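Local coordinates for putative exonuclease (Eubacterium rectale, PDB 3L0A), which is a putative exonuclease with a PDDEXK-like domain, probably a hydrolase, that binds a zinc ion, at residues 57-61 with 73-77; 124-128 with 221-225; 128-132 with 176-181; 148-152 with 203-207. All blocks are in the same frame, centred on the assembly; numbering follows the deposited sequence.

Contact 3 and contact 4 are the buried pair, contact 2 is partly buried, and contact 1 lies nearer the surface. Contacts 2 and 3 share W128 and strand 126-136, which meets helix 211-232 in the first and helix 170-185 in the second; their centres are about 13 Å apart. Contacts 2, 3 and 4 all reach the same mixed sheet. Contact 1 joins two successive helices beside helix 89-102 and touches none of the others. Rings against aliphatic groups dominate contacts 1 to 3, with a single bridging water in contact 3, whereas contact 4, beside another subunit, sets an isoleucine side chain against a strand and links its backbone N to a carboxylate through a water.

Contact 1. Residues 57-61 with 73-77; sequences LVGSY and FKKDN
F73 reaches from helix 70-76 onto the backbone of S60 and Y61 in helix 54-67; the two helices follow each other in the chain, are joined by a short turn and pack in reversed register, L57 near N77 and Y61 near F73. The aromatic contact comes first. Y61 CA lies over one face of the F73 ring, 4.3 Å from its centroid and 26° off the normal, a CH-pi contact. The other face is covered from its own helix end: N77 ND2 stands 3.1 Å above the ring plane, over the centre. That amide is fixed in turn by a bond from N77 ND2 to F73 O of 2.6 Å, nearly straight at 164°. With CG trans to the backbone N (chi1 -176°), the F73 ring is carried across to the neighbouring helix.

Apolar contacts add to this at the ring's outer end. S60 CB touches F73 CE1 at 3.5 Å, L57 CD2 comes to 4.0 Å from F73 CZ, and the two aromatic side chains cross at about a right angle, F73 CE2 meeting the edge of the Y61 ring. An alanine at F73 would take away the ring, and is likely to open a gap between Y61 CA and N77 ND2 and leave the amide without the ring it lies over.

K74 CE packs 3.4 Å from Y61 OH, a hydroxyl whose hydrogen-bond partner is E95 of helix 89-102. No hydrogen bond links 57-61 with 73-77, so the two helices meet here through van der Waals and CH-pi contacts.

Contact 2. Residues 124-128 with 221-225; sequences FGAKW and VEMNM
F124 sits in the tight turn of the antiparallel hairpin made by strands 114-123 and 126-136, its backbone in the left-handed helical region, and from there its ring lies against helix 211-232. E222 CB stands over one face of that ring, 3.8 Å from the centroid and 15° off the normal, a CH-pi contact. The E222 chain is extended, with CG opposite the backbone N (chi1 -170°), and runs on across the ring so that E222 CG comes to 3.7 Å from F124 CE1; its carboxylate plane lies nearly parallel to the ring plane, 10° apart. V221 CG1 meets the ring edge instead, 3.7 Å from F124 CE2.

Deeper in, M225, a selenomethionine bent at its second and third torsions, slides past W128 from the other direction. M225 SE is 3.8 Å from W128 CZ2, an oblique Met-aromatic contact, while its CE reaches A126 CB at 4.4 Å. W128 CH2 touches V221 CG1, and W128 NE1 donates to the carbonyl of L123.

A serine in place of F124 would remove the ring, and would probably uncover part of V221 and the aliphatic part of E222, opening a gap between turn and helix. The two segments meet through ring, methyl and selenomethionine surfaces, without a hydrogen bond between them.

Contact 3. Residues 128-132 with 176-181; sequences WKIKM and VYQEIV
I130 and Y177 bring strand 128-132 and helix 176-181 closest, their CA atoms 6.3 Å apart; the segment axes approach to 9.0 Å at an angle of 105°. Helix 170-185 belongs to the beta-alpha-beta connection between the parallel strands 140-147 and 191-197, consistent with a PDDEXK-like core, and here it lies across the neighbouring strand 126-136 of that sheet.

I130 points into the helix. Its CB lies over one face of the Y177 ring, offset toward the rim, 4.2 Å from the centroid, and I130 CG2 touches Y177 CD1 at 3.6 Å. Because I130 CG1 stands between backbone N and carbonyl carbon (chi1 61°), that branch turns to I180 CG2 while CD1 reaches V181. W128 adds CE3 against V176 CG1, and M132 CG comes to 3.8 Å from Y177 CD2.

The Y177 hydroxyl bonds to Q173 of its own helix and to a Tris molecule probably taken from the crystallisation liquor. A water 2.9 Å from Y177 OH also accepts a weak bond from K131 N. At the far end the selenium of M132, a selenomethionine, rests on a methyl, M132 SE to V181 CG2 being 3.5 Å.

Contact 4. Residues 148-152 with 203-207; sequences ASITD and DIRII
The D203 carboxylate turns one oxygen, OD2, to I150 and T151: OD2 is 3.8 Å from I150 CB, and T151 CG2 lies near the same oxygen. Its other oxygen, OD1, forms a salt bridge with R251 of the second subunit. A water joins D203 to the loop backbone, donating to D203 OD2 at 2.5 Å and accepting from I150 N at 2.9 Å. R205, the other flat group, meets the loop through its aliphatic stem and not its guanidinium, with R205 CG 3.9 Å from I150 CD1.

I150 is the side chain that fills the contact. With CG1 trans to the carbonyl carbon (chi1 -70°) it extends CD1 to the backbone just before the strand, 3.7 Å from D203 O, while its CG2 comes within 4.4 Å of I207 CD1. Strand 204-209 pairs antiparallel with strand 191-197 of the mixed sheet, and I207 continues that sheet in a parallel ladder with a strand of the second subunit. L262 of that subunit also packs on I150. The loop 148-152 is shaped by an ST motif, in which S149 OG accepts from D152 N at 3.2 Å.

Contact 1. Residues 57-61 with 73-77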
loop_
_atom_site.group_PDB
_atom_site.type_symbol
_atom_site.label_atom_id
_atom_site.label_comp_id
_atom_site.label_asym_id
_atom_site.label_seq_id
_atom_site.Cartn_x
_atom_site.Cartn_y
_atom_site.Cartn_z
ATOM N N LEU A 57 3.403 16.096 -13.922
ATOM C CA LEU A 57 4.441 16.151 -14.913
ATOM C C LEU A 57 4.246 15.101 -16.019
ATOM O O LEU A 57 4.352 15.466 -17.179
ATOM C CB LEU A 57 5.797 16.015 -14.279
ATOM C CG LEU A 57 6.320 17.285 -13.600
ATOM C CD1 LEU A 57 7.536 16.920 -12.781
ATOM C CD2 LEU A 57 6.651 18.331 -14.602
ATOM N N VAL A 58 3.954 13.838 -15.686
ATOM C CA VAL A 58 3.578 12.890 -16.736
ATOM C C VAL A 58 2.480 13.483 -17.623
ATOM O O VAL A 58 2.665 13.652 -18.807
ATOM C CB VAL A 58 3.150 11.535 -16.202
ATOM C CG1 VAL A 58 2.388 10.787 -17.242
ATOM C CG2 VAL A 58 4.383 10.718 -15.748
ATOM N N GLY A 59 1.359 13.855 -17.028
ATOM C CA GLY A 59 0.258 14.452 -17.751
ATOM C C GLY A 59 0.598 15.656 -18.593
ATOM O O GLY A 59 0.075 15.747 -19.709
ATOM N N SER A 60 1.433 16.586 -18.111
ATOM C CA SER A 60 1.836 17.739 -18.961
ATOM C C SER A 60 2.774 17.318 -20.150
ATOM O O SER A 60 2.812 17.976 -21.231
ATOM C CB SER A 60 2.524 18.874 -18.176
ATOM O OG SER A 60 1.623 19.673 -17.421
ATOM N N TYR A 61 3.512 16.231 -19.953
ATOM C CA TYR A 61 4.439 15.745 -20.969
ATOM C C TYR A 61 3.623 15.332 -22.171
ATOM O O TYR A 61 3.956 15.668 -23.312
ATOM C CB TYR A 61 5.231 14.539 -20.437
ATOM C CG TYR A 61 6.325 13.996 -21.354
ATOM C CD1 TYR A 61 6.052 13.029 -22.311
ATOM C CD2 TYR A 61 7.633 14.415 -21.230
ATOM C CE1 TYR A 61 7.069 12.489 -23.106
ATOM C CE2 TYR A 61 8.651 13.885 -22.010
ATOM C CZ TYR A 61 8.364 12.928 -22.959
ATOM O OH TYR A 61 9.378 12.439 -23.764
ATOM N N PHE A 73 8.948 21.954 -23.398
ATOM C CA PHE A 73 8.608 21.350 -22.104
ATOM C C PHE A 73 9.836 20.710 -21.426
ATOM O O PHE A 73 10.080 20.862 -20.200
ATOM C CB PHE A 73 7.542 20.293 -22.260
ATOM C CG PHE A 73 7.088 19.727 -20.961
ATOM C CD1 PHE A 73 6.182 20.405 -20.185
ATOM C CD2 PHE A 73 7.569 18.527 -20.509
ATOM C CE1 PHE A 73 5.770 19.900 -18.971
ATOM C CE2 PHE A 73 7.148 17.998 -19.303
ATOM C CZ PHE A 73 6.246 18.694 -18.528
ATOM N N LYS A 74 10.601 19.978 -22.225
ATOM C CA LYS A 74 11.752 19.283 -21.709
ATOM C C LYS A 74 12.801 20.271 -21.205
ATOM O O LYS A 74 13.416 20.059 -20.170
ATOM C CB LYS A 74 12.323 18.401 -22.795
ATOM C CG LYS A 74 11.526 17.133 -22.970
ATOM C CD LYS A 74 11.996 16.376 -24.173
ATOM C CE LYS A 74 11.646 14.906 -24.097
ATOM N NZ LYS A 74 11.899 14.242 -25.424
ATOM N N LYS A 75 12.989 21.354 -21.948
ATOM C CA LYS A 75 13.892 22.413 -21.537
ATOM C C LYS A 75 13.465 23.034 -20.202
ATOM O O LYS A 75 14.309 23.257 -19.324
ATOM C CB LYS A 75 14.020 23.481 -22.643
ATOM C CG LYS A 75 15.100 23.157 -23.681
ATOM C CD LYS A 75 14.841 23.858 -25.024
ATOM C CE LYS A 75 16.027 23.793 -26.005
ATOM N NZ LYS A 75 15.625 24.182 -27.424
ATOM N N ASP A 76 12.168 23.260 -20.018
ATOM C CA ASP A 76 11.692 23.953 -18.811
ATOM C C ASP A 76 11.607 23.062 -17.582
ATOM O O ASP A 76 11.406 23.587 -16.487
ATOM C CB ASP A 76 10.294 24.553 -19.014
ATOM C CG ASP A 76 10.256 25.675 -20.026
ATOM O OD1 ASP A 76 11.270 26.386 -20.225
ATOM O OD2 ASP A 76 9.174 25.842 -20.634
ATOM N N ASN A 77 11.694 21.742 -17.771
ATOM C CA ASN A 77 11.508 20.726 -16.710
ATOM C C ASN A 77 12.629 19.639 -16.680
ATOM O O ASN A 77 12.365 18.417 -16.808
ATOM C CB ASN A 77 10.161 20.025 -16.866
ATOM C CG ASN A 77 8.977 20.980 -16.921
ATOM O OD1 ASN A 77 8.421 21.335 -15.895
ATOM N ND2 ASN A 77 8.527 21.332 -18.154
#

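Contact 2. Residues 124-128 with 221-225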
loop_
_atom_site.group_PDB
_atom_site.type_symbol
_atom_site.label_atom_id
_atom_site.label_comp_id
_atom_site.label_asym_id
_atom_site.label_seq_id
_atom_site.Cartn_x
_atom_site.Cartn_y
_atom_site.Cartn_z
ATOM N N PHE A 124 -21.391 33.672 -12.026
ATOM C CA PHE A 124 -21.621 33.685 -10.595
ATOM C C PHE A 124 -20.779 34.713 -9.831
ATOM O O PHE A 124 -20.429 34.462 -8.663
ATOM C CB PHE A 124 -21.327 32.303 -9.985
ATOM C CG PHE A 124 -21.985 31.152 -10.680
ATOM C CD1 PHE A 124 -23.287 31.231 -11.132
ATOM C CD2 PHE A 124 -21.305 29.945 -10.818
ATOM C CE1 PHE A 124 -23.887 30.148 -11.765
ATOM C CE2 PHE A 124 -21.890 28.871 -11.420
ATOM C CZ PHE A 124 -23.185 28.969 -11.898
ATOM N N GLY A 125 -20.427 35.835 -10.458
ATOM C CA GLY A 125 -19.713 36.912 -9.744
ATOM C C GLY A 125 -18.366 37.320 -10.328
ATOM O O GLY A 125 -18.019 38.491 -10.311
ATOM N N ALA A 126 -17.613 36.381 -10.879
ATOM C CA ALA A 126 -16.268 36.697 -11.389
ATOM C C ALA A 126 -16.138 36.462 -12.892
ATOM O O ALA A 126 -16.992 35.827 -13.524
ATOM C CB ALA A 126 -15.184 35.866 -10.635
ATOM N N LYS A 127 -15.040 36.974 -13.439
ATOM C CA LYS A 127 -14.551 36.548 -14.735
ATOM C C LYS A 127 -13.898 35.171 -14.515
ATOM O O LYS A 127 -13.332 34.932 -13.445
ATOM C CB LYS A 127 -13.499 37.536 -15.256
ATOM C CG LYS A 127 -13.919 38.990 -15.291
ATOM C CD LYS A 127 -12.823 39.898 -15.882
ATOM C CE LYS A 127 -12.932 40.016 -17.410
ATOM N NZ LYS A 127 -12.013 41.055 -18.008
ATOM N N TRP A 128 -13.977 34.276 -15.507
ATOM C CA TRP A 128 -13.309 32.959 -15.477
ATOM C C TRP A 128 -12.404 32.757 -16.695
ATOM O O TRP A 128 -12.527 33.471 -17.678
ATOM C CB TRP A 128 -14.333 31.828 -15.481
ATOM C CG TRP A 128 -15.131 31.658 -14.221
ATOM C CD1 TRP A 128 -16.030 32.541 -13.696
ATOM C CD2 TRP A 128 -15.139 30.515 -13.358
ATOM N NE1 TRP A 128 -16.581 32.035 -12.545
ATOM C CE2 TRP A 128 -16.057 30.794 -12.309
ATOM C CE3 TRP A 128 -14.445 29.297 -13.353
ATOM C CZ2 TRP A 128 -16.304 29.890 -11.249
ATOM C CZ3 TRP A 128 -14.678 28.383 -12.292
ATOM C CH2 TRP A 128 -15.609 28.690 -11.260
ATOM N N VAL A 221 -21.226 24.646 -7.839
ATOM C CA VAL A 221 -20.324 25.780 -8.055
ATOM C C VAL A 221 -21.012 27.071 -7.658
ATOM O O VAL A 221 -20.455 27.858 -6.884
ATOM C CB VAL A 221 -19.855 25.878 -9.521
ATOM C CG1 VAL A 221 -19.053 27.142 -9.737
ATOM C CG2 VAL A 221 -19.035 24.662 -9.874
ATOM N N GLU A 222 -22.229 27.254 -8.169
ATOM C CA GLU A 222 -23.065 28.404 -7.816
ATOM C C GLU A 222 -23.259 28.579 -6.318
ATOM O O GLU A 222 -23.206 29.710 -5.840
ATOM C CB GLU A 222 -24.449 28.319 -8.493
ATOM C CG GLU A 222 -25.317 29.607 -8.387
ATOM C CD GLU A 222 -26.633 29.512 -9.170
ATOM O OE1 GLU A 222 -26.943 28.397 -9.662
ATOM O OE2 GLU A 222 -27.356 30.554 -9.304
HETATM N N MSE A 223 -23.486 27.484 -5.583
HETATM C CA MSE A 223 -23.757 27.580 -4.124
HETATM C C MSE A 223 -22.525 28.003 -3.332
HETATM O O MSE A 223 -22.646 28.678 -2.317
HETATM C CB MSE A 223 -24.289 26.260 -3.520
HETATM C CG MSE A 223 -25.665 25.786 -4.001
HETATM SE SE MSE A 223 -27.155 27.071 -3.940
HETATM C CE MSE A 223 -27.191 27.788 -5.776
ATOM N N ASN A 224 -21.348 27.573 -3.791
ATOM C CA ASN A 224 -20.084 27.825 -3.092
ATOM C C ASN A 224 -19.396 29.124 -3.470
ATOM O O ASN A 224 -18.579 29.612 -2.694
ATOM C CB ASN A 224 -19.119 26.689 -3.343
ATOM C CG ASN A 224 -19.503 25.438 -2.603
ATOM O OD1 ASN A 224 -19.724 24.398 -3.204
ATOM N ND2 ASN A 224 -19.609 25.538 -1.296
HETATM N N MSE A 225 -19.701 29.689 -4.638
HETATM C CA MSE A 225 -18.921 30.836 -5.110
HETATM C C MSE A 225 -19.016 32.080 -4.209
HETATM O O MSE A 225 -18.014 32.791 -4.070
HETATM C CB MSE A 225 -19.266 31.222 -6.564
HETATM C CG MSE A 225 -18.570 30.397 -7.611
HETATM SE SE MSE A 225 -16.698 30.677 -7.545
HETATM C CE MSE A 225 -16.640 32.475 -8.175
#

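Contact 3. Residues 128-132 with 176-181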
loop_
_atom_site.group_PDB
_atom_site.type_symbol
_atom_site.label_atom_id
_atom_site.label_comp_id
_atom_site.label_asym_id
_atom_site.label_seq_id
_atom_site.Cartn_x
_atom_site.Cartn_y
_atom_site.Cartn_z
ATOM N N TRP A 128 -13.977 34.276 -15.507
ATOM C CA TRP A 128 -13.309 32.959 -15.477
ATOM C C TRP A 128 -12.404 32.757 -16.695
ATOM O O TRP A 128 -12.527 33.471 -17.678
ATOM C CB TRP A 128 -14.333 31.828 -15.481
ATOM C CG TRP A 128 -15.131 31.658 -14.221
ATOM C CD1 TRP A 128 -16.030 32.541 -13.696
ATOM C CD2 TRP A 128 -15.139 30.515 -13.358
ATOM N NE1 TRP A 128 -16.581 32.035 -12.545
ATOM C CE2 TRP A 128 -16.057 30.794 -12.309
ATOM C CE3 TRP A 128 -14.445 29.297 -13.353
ATOM C CZ2 TRP A 128 -16.304 29.890 -11.249
ATOM C CZ3 TRP A 128 -14.678 28.383 -12.292
ATOM C CH2 TRP A 128 -15.609 28.690 -11.260
ATOM N N LYS A 129 -11.507 31.771 -16.626
ATOM C CA LYS A 129 -10.710 31.349 -17.785
ATOM C C LYS A 129 -10.718 29.834 -17.905
ATOM O O LYS A 129 -10.802 29.151 -16.916
ATOM C CB LYS A 129 -9.259 31.801 -17.666
ATOM C CG LYS A 129 -8.566 31.452 -16.360
ATOM C CD LYS A 129 -7.142 32.009 -16.392
ATOM C CE LYS A 129 -6.375 31.877 -15.059
ATOM N NZ LYS A 129 -5.481 30.682 -15.023
ATOM N N ILE A 130 -10.650 29.341 -19.138
ATOM C CA ILE A 130 -10.494 27.904 -19.417
ATOM C C ILE A 130 -9.447 27.714 -20.508
ATOM O O ILE A 130 -9.163 28.643 -21.283
ATOM C CB ILE A 130 -11.826 27.239 -19.852
ATOM C CG1 ILE A 130 -12.356 27.886 -21.140
ATOM C CG2 ILE A 130 -12.900 27.340 -18.724
ATOM C CD1 ILE A 130 -13.092 26.907 -22.064
ATOM N N LYS A 131 -8.887 26.512 -20.554
ATOM C CA LYS A 131 -7.903 26.107 -21.550
ATOM C C LYS A 131 -8.166 24.626 -21.856
ATOM O O LYS A 131 -8.013 23.782 -20.984
ATOM C CB LYS A 131 -6.478 26.304 -21.035
ATOM C CG LYS A 131 -5.450 26.197 -22.129
ATOM C CD LYS A 131 -4.048 26.685 -21.738
ATOM C CE LYS A 131 -3.396 25.723 -20.760
ATOM N NZ LYS A 131 -1.922 25.687 -20.957
HETATM N N MSE A 132 -8.583 24.306 -23.073
HETATM C CA MSE A 132 -9.128 22.967 -23.385
HETATM C C MSE A 132 -8.100 22.142 -24.175
HETATM O O MSE A 132 -7.473 22.647 -25.096
HETATM C CB MSE A 132 -10.423 23.120 -24.205
HETATM C CG MSE A 132 -11.515 24.001 -23.588
HETATM SE SE MSE A 132 -13.058 24.189 -24.792
HETATM C CE MSE A 132 -12.436 25.756 -25.764
ATOM N N VAL A 176 -18.110 23.829 -16.417
ATOM C CA VAL A 176 -17.623 25.199 -16.591
ATOM C C VAL A 176 -17.143 25.369 -18.008
ATOM O O VAL A 176 -17.591 26.271 -18.726
ATOM C CB VAL A 176 -16.472 25.519 -15.625
ATOM C CG1 VAL A 176 -15.761 26.808 -16.029
ATOM C CG2 VAL A 176 -17.003 25.618 -14.216
ATOM N N TYR A 177 -16.299 24.445 -18.447
ATOM C CA TYR A 177 -15.806 24.452 -19.828
ATOM C C TYR A 177 -16.970 24.607 -20.827
ATOM O O TYR A 177 -16.943 25.505 -21.647
ATOM C CB TYR A 177 -15.013 23.170 -20.128
ATOM C CG TYR A 177 -13.563 23.132 -19.622
ATOM C CD1 TYR A 177 -13.176 23.765 -18.446
ATOM C CD2 TYR A 177 -12.599 22.415 -20.305
ATOM C CE1 TYR A 177 -11.876 23.733 -18.007
ATOM C CE2 TYR A 177 -11.287 22.380 -19.868
ATOM C CZ TYR A 177 -10.933 23.037 -18.699
ATOM O OH TYR A 177 -9.632 22.973 -18.236
ATOM N N GLN A 178 -17.998 23.758 -20.702
ATOM C CA GLN A 178 -19.212 23.803 -21.529
ATOM C C GLN A 178 -19.898 25.173 -21.552
ATOM O O GLN A 178 -20.254 25.711 -22.634
ATOM C CB GLN A 178 -20.220 22.757 -21.017
ATOM C CG GLN A 178 -21.480 22.534 -21.903
ATOM C CD GLN A 178 -22.405 21.439 -21.355
ATOM O OE1 GLN A 178 -22.915 21.546 -20.239
ATOM N NE2 GLN A 178 -22.611 20.372 -22.148
ATOM N N GLU A 179 -20.130 25.708 -20.363
ATOM C CA GLU A 179 -20.801 26.980 -20.187
ATOM C C GLU A 179 -19.998 28.136 -20.750
ATOM O O GLU A 179 -20.587 29.006 -21.388
ATOM C CB GLU A 179 -21.116 27.214 -18.698
ATOM C CG GLU A 179 -21.558 28.627 -18.283
ATOM C CD GLU A 179 -22.770 29.164 -19.039
ATOM O OE1 GLU A 179 -23.534 28.380 -19.666
ATOM O OE2 GLU A 179 -22.967 30.404 -18.994
ATOM N N ILE A 180 -18.686 28.177 -20.528
ATOM C CA ILE A 180 -17.862 29.283 -21.055
ATOM C C ILE A 180 -17.821 29.260 -22.584
ATOM O O ILE A 180 -17.973 30.307 -23.202
ATOM C CB ILE A 180 -16.437 29.336 -20.457
ATOM C CG1 ILE A 180 -16.500 29.504 -18.928
ATOM C CG2 ILE A 180 -15.627 30.488 -21.013
ATOM C CD1 ILE A 180 -17.075 30.828 -18.453
ATOM N N VAL A 181 -17.662 28.075 -23.187
ATOM C CA VAL A 181 -17.797 27.914 -24.651
ATOM C C VAL A 181 -19.176 28.435 -25.098
ATOM O O VAL A 181 -19.309 29.123 -26.127
ATOM C CB VAL A 181 -17.586 26.415 -25.107
ATOM C CG1 VAL A 181 -17.901 26.199 -26.578
ATOM C CG2 VAL A 181 -16.125 25.888 -24.787
HETATM O O HOH W 1 -8.364 25.441 -17.521
#

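Contact 4. Residues 148-152 with 203-207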
loop_
_atom_site.group_PDB
_atom_site.type_symbol
_atom_site.label_atom_id
_atom_site.label_comp_id
_atom_site.label_asym_id
_atom_site.label_seq_id
_atom_site.Cartn_x
_atom_site.Cartn_y
_atom_site.Cartn_z
ATOM N N ALA A 148 -4.156 6.535 -12.890
ATOM C CA ALA A 148 -3.831 5.172 -12.451
ATOM C C ALA A 148 -4.861 4.166 -12.933
ATOM O O ALA A 148 -4.519 3.045 -13.403
ATOM C CB ALA A 148 -3.686 5.111 -10.860
ATOM N N SER A 149 -6.122 4.559 -12.834
ATOM C CA SER A 149 -7.263 3.705 -13.189
ATOM C C SER A 149 -8.483 4.476 -13.644
ATOM O O SER A 149 -8.848 5.493 -13.051
ATOM C CB SER A 149 -7.696 2.845 -11.978
ATOM O OG SER A 149 -8.465 1.712 -12.409
ATOM N N ILE A 150 -9.120 3.952 -14.700
ATOM C CA ILE A 150 -10.438 4.365 -15.155
ATOM C C ILE A 150 -11.572 3.635 -14.421
ATOM O O ILE A 150 -12.577 4.234 -14.073
ATOM C CB ILE A 150 -10.587 4.060 -16.674
ATOM C CG1 ILE A 150 -9.698 5.008 -17.508
ATOM C CG2 ILE A 150 -12.019 4.125 -17.083
ATOM C CD1 ILE A 150 -9.545 4.599 -18.982
ATOM N N THR A 151 -11.418 2.328 -14.201
ATOM C CA THR A 151 -12.500 1.481 -13.650
ATOM C C THR A 151 -12.609 1.427 -12.122
ATOM O O THR A 151 -13.652 1.026 -11.600
ATOM C CB THR A 151 -12.333 0.046 -14.118
ATOM O OG1 THR A 151 -10.996 -0.340 -13.838
ATOM C CG2 THR A 151 -12.576 -0.053 -15.615
ATOM N N ASP A 152 -11.544 1.800 -11.405
ATOM C CA ASP A 152 -11.576 1.781 -9.951
ATOM C C ASP A 152 -12.590 2.764 -9.414
ATOM O O ASP A 152 -12.595 3.941 -9.796
ATOM C CB ASP A 152 -10.214 2.072 -9.339
ATOM C CG ASP A 152 -9.280 0.829 -9.303
ATOM O OD1 ASP A 152 -9.644 -0.312 -9.674
ATOM O OD2 ASP A 152 -8.136 1.013 -8.896
ATOM N N ASP A 203 -5.104 1.010 -20.179
ATOM C CA ASP A 203 -6.537 1.006 -20.451
ATOM C C ASP A 203 -6.849 2.287 -21.185
ATOM O O ASP A 203 -6.489 3.336 -20.699
ATOM C CB ASP A 203 -7.271 1.019 -19.102
ATOM C CG ASP A 203 -8.695 0.506 -19.172
ATOM O OD1 ASP A 203 -9.068 -0.135 -20.146
ATOM O OD2 ASP A 203 -9.440 0.736 -18.202
ATOM N N ILE A 204 -7.512 2.226 -22.330
ATOM C CA ILE A 204 -7.986 3.432 -23.016
ATOM C C ILE A 204 -9.514 3.442 -23.187
ATOM O O ILE A 204 -10.094 2.398 -23.576
ATOM C CB ILE A 204 -7.349 3.639 -24.455
ATOM C CG1 ILE A 204 -7.933 2.646 -25.480
ATOM C CG2 ILE A 204 -5.810 3.612 -24.396
ATOM C CD1 ILE A 204 -7.203 2.565 -26.795
ATOM N N ARG A 205 -10.124 4.628 -22.956
ATOM C CA ARG A 205 -11.568 4.882 -23.091
ATOM C C ARG A 205 -11.835 6.333 -23.445
ATOM O O ARG A 205 -11.172 7.226 -22.923
ATOM C CB ARG A 205 -12.309 4.668 -21.754
ATOM C CG ARG A 205 -12.410 3.270 -21.220
ATOM C CD ARG A 205 -13.122 2.347 -22.121
ATOM N NE ARG A 205 -13.209 1.002 -21.543
ATOM C CZ ARG A 205 -13.879 -0.001 -22.123
ATOM N NH1 ARG A 205 -14.507 0.180 -23.283
ATOM N NH2 ARG A 205 -13.930 -1.193 -21.542
ATOM N N ILE A 206 -12.853 6.562 -24.266
ATOM C CA ILE A 206 -13.525 7.859 -24.387
ATOM C C ILE A 206 -14.754 7.837 -23.480
ATOM O O ILE A 206 -15.613 6.973 -23.633
ATOM C CB ILE A 206 -13.962 8.123 -25.848
ATOM C CG1 ILE A 206 -12.745 8.321 -26.759
ATOM C CG2 ILE A 206 -14.794 9.380 -25.941
ATOM C CD1 ILE A 206 -11.696 9.431 -26.226
ATOM N N ILE A 207 -14.846 8.746 -22.505
ATOM C CA ILE A 207 -15.970 8.749 -21.567
ATOM C C ILE A 207 -16.806 10.032 -21.712
ATOM O O ILE A 207 -16.318 11.123 -21.415
ATOM C CB ILE A 207 -15.489 8.652 -20.139
ATOM C CG1 ILE A 207 -14.572 7.445 -19.969
ATOM C CG2 ILE A 207 -16.686 8.565 -19.143
ATOM C CD1 ILE A 207 -13.331 7.709 -19.218
HETATM O O HOH W 2 -8.604 1.358 -15.966
#